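Local coordinates for glutamate racemase (Francisella tularensis subsp. tularensis, PDB 3OUT), which belongs to the Asp/Glu/hydantoin racemase family and is modelled with D-glutamic acid bound in a pocket of its alpha/beta fold, at residues L111-I117 with I179-G185. Sequence-based numbering, arbitrary orientation.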
# COMPACT_ATOMS: atom_id res chain seq x y z
N LEU B 111 5.79 -41.26 2.10
CA LEU B 111 7.14 -41.44 2.57
C LEU B 111 7.17 -41.50 4.09
O LEU B 111 6.19 -41.16 4.72
CB LEU B 111 8.01 -40.28 2.06
CG LEU B 111 8.03 -40.22 0.53
CD1 LEU B 111 8.87 -39.01 0.09
CD2 LEU B 111 8.56 -41.51 -0.12
N ASN B 112 8.29 -41.92 4.65
CA ASN B 112 8.49 -41.97 6.08
C ASN B 112 9.24 -40.75 6.64
O ASN B 112 8.99 -40.32 7.76
CB ASN B 112 9.32 -43.21 6.40
CG ASN B 112 8.71 -44.45 5.81
OD1 ASN B 112 9.34 -45.13 4.98
ND2 ASN B 112 7.49 -44.73 6.19
N THR B 113 10.15 -40.20 5.82
CA THR B 113 11.04 -39.12 6.26
C THR B 113 11.20 -38.11 5.11
O THR B 113 11.60 -38.48 4.01
CB THR B 113 12.41 -39.71 6.65
OG1 THR B 113 12.21 -40.77 7.61
CG2 THR B 113 13.25 -38.65 7.25
N VAL B 114 10.79 -36.85 5.36
CA VAL B 114 10.73 -35.81 4.31
C VAL B 114 11.46 -34.57 4.80
O VAL B 114 11.33 -34.18 5.97
CB VAL B 114 9.24 -35.45 4.02
CG1 VAL B 114 9.13 -34.32 2.92
CG2 VAL B 114 8.51 -36.68 3.52
N GLY B 115 12.25 -33.96 3.92
CA GLY B 115 12.81 -32.65 4.16
C GLY B 115 12.05 -31.59 3.39
O GLY B 115 11.51 -31.84 2.33
N VAL B 116 12.05 -30.38 3.95
CA VAL B 116 11.44 -29.19 3.31
C VAL B 116 12.39 -28.00 3.43
O VAL B 116 12.89 -27.69 4.51
CB VAL B 116 10.12 -28.81 3.98
CG1 VAL B 116 9.42 -27.66 3.24
CG2 VAL B 116 9.18 -30.01 3.97
N ILE B 117 12.57 -27.30 2.32
CA ILE B 117 13.24 -25.99 2.32
C ILE B 117 12.28 -24.99 1.74
O ILE B 117 11.54 -25.30 0.80
CB ILE B 117 14.59 -25.95 1.55
CG1 ILE B 117 14.48 -26.55 0.13
CG2 ILE B 117 15.68 -26.68 2.38
CD1 ILE B 117 15.70 -26.36 -0.80
N ILE B 179 16.69 -38.22 5.00
CA ILE B 179 15.46 -37.90 4.27
C ILE B 179 15.33 -38.70 2.97
O ILE B 179 16.33 -39.00 2.27
CB ILE B 179 15.29 -36.34 4.03
CG1 ILE B 179 16.16 -35.84 2.88
CG2 ILE B 179 15.53 -35.56 5.32
CD1 ILE B 179 16.01 -34.26 2.63
N GLN B 180 14.09 -39.04 2.61
CA GLN B 180 13.78 -39.75 1.36
C GLN B 180 13.51 -38.84 0.18
O GLN B 180 13.58 -39.26 -0.98
CB GLN B 180 12.61 -40.68 1.60
CG GLN B 180 12.94 -41.82 2.56
CD GLN B 180 11.71 -42.59 2.98
OE1 GLN B 180 10.78 -42.04 3.57
NE2 GLN B 180 11.71 -43.89 2.67
N ALA B 181 13.15 -37.59 0.47
CA ALA B 181 12.91 -36.60 -0.57
C ALA B 181 13.01 -35.22 0.08
O ALA B 181 12.86 -35.07 1.31
CB ALA B 181 11.51 -36.74 -1.18
N LEU B 182 13.31 -34.24 -0.74
CA LEU B 182 13.42 -32.85 -0.32
C LEU B 182 12.40 -32.04 -1.12
O LEU B 182 12.50 -31.96 -2.36
CB LEU B 182 14.82 -32.30 -0.59
CG LEU B 182 15.03 -30.85 -0.11
CD1 LEU B 182 14.99 -30.65 1.42
CD2 LEU B 182 16.33 -30.25 -0.65
N ILE B 183 11.46 -31.41 -0.43
CA ILE B 183 10.49 -30.52 -1.07
C ILE B 183 11.15 -29.18 -1.34
O ILE B 183 11.64 -28.49 -0.42
CB ILE B 183 9.21 -30.31 -0.24
CG1 ILE B 183 8.48 -31.66 -0.07
CG2 ILE B 183 8.24 -29.33 -0.94
CD1 ILE B 183 7.26 -31.59 0.80
N LEU B 184 11.15 -28.81 -2.63
CA LEU B 184 11.57 -27.48 -3.07
C LEU B 184 10.36 -26.51 -2.86
O LEU B 184 9.56 -26.18 -3.81
CB LEU B 184 12.00 -27.53 -4.54
CG LEU B 184 13.14 -28.49 -4.84
CD1 LEU B 184 13.56 -28.34 -6.33
CD2 LEU B 184 14.33 -28.26 -3.87
N GLY B 185 10.20 -26.11 -1.59
CA GLY B 185 9.01 -25.39 -1.12
C GLY B 185 9.04 -23.88 -1.31
O GLY B 185 8.45 -23.15 -0.52
O HOH W 1 8.67 -45.00 1.84
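Gln180 grips the start of the neighbouring strand through one oxygen: its OE1 accepts from two successive backbone amides, Asn112 N at 2.7 Å and Thr113 N at 3.0 Å. The first donor lies in the carbonyl plane, whereas the second is tilted 26° from it. With CG beside the backbone N (chi1 -66°) and the chain extended beyond CG, the amide is carried back to the N-H groups of Thr113 and Asn112, while Gln180 N returns a bond to Thr113 O. NE2 makes a weak hydrogen bond to a water that donates to Asn112 OD1.

Past the N of Ala181, which is buried with no partner in the model, three backbone bonds follow the parallel pattern: Gly115 N donates to Ala181 O, Ile183 N to Gly115 O at 2.8 Å, and Ile117 N to Ile183 O, all nearly straight at the hydrogen. Parallel bridges join Gly115 with Leu182 and Val116 with Ile183. Because Gly115 has no side chain, Ile179 CD1 can settle 3.9 Å from Gly115 CA, and Leu182 CD1 rests against the Gly115 carbonyl. These strands form the middle of a four-stranded parallel sheet flanked by helices, an alpha/beta arrangement in which 140-145 pairs beside 113-118 and 203-205 beside 181-184.

On one face, Ile183 CD1 lies 3.9 Å from Val114 CG1 and also touches Val116 CG2. On the other, Ile117 CD1 meets both Leu182 CD2 and Leu184 CD2, each at 3.9 Å; the Leu182 side chain crosses it at about a right angle, the Leu184 side chain runs alongside. Ile196 of helix 193-199 packs on all three residues of that cluster. Gly185 N, ending an inverse gamma turn centred on Leu184, donates to Ile117 O at a bent 131° and weakly to Ile183 O; the chain continues into Cys186, Thr187 and His188, which line the D-glutamic acid pocket.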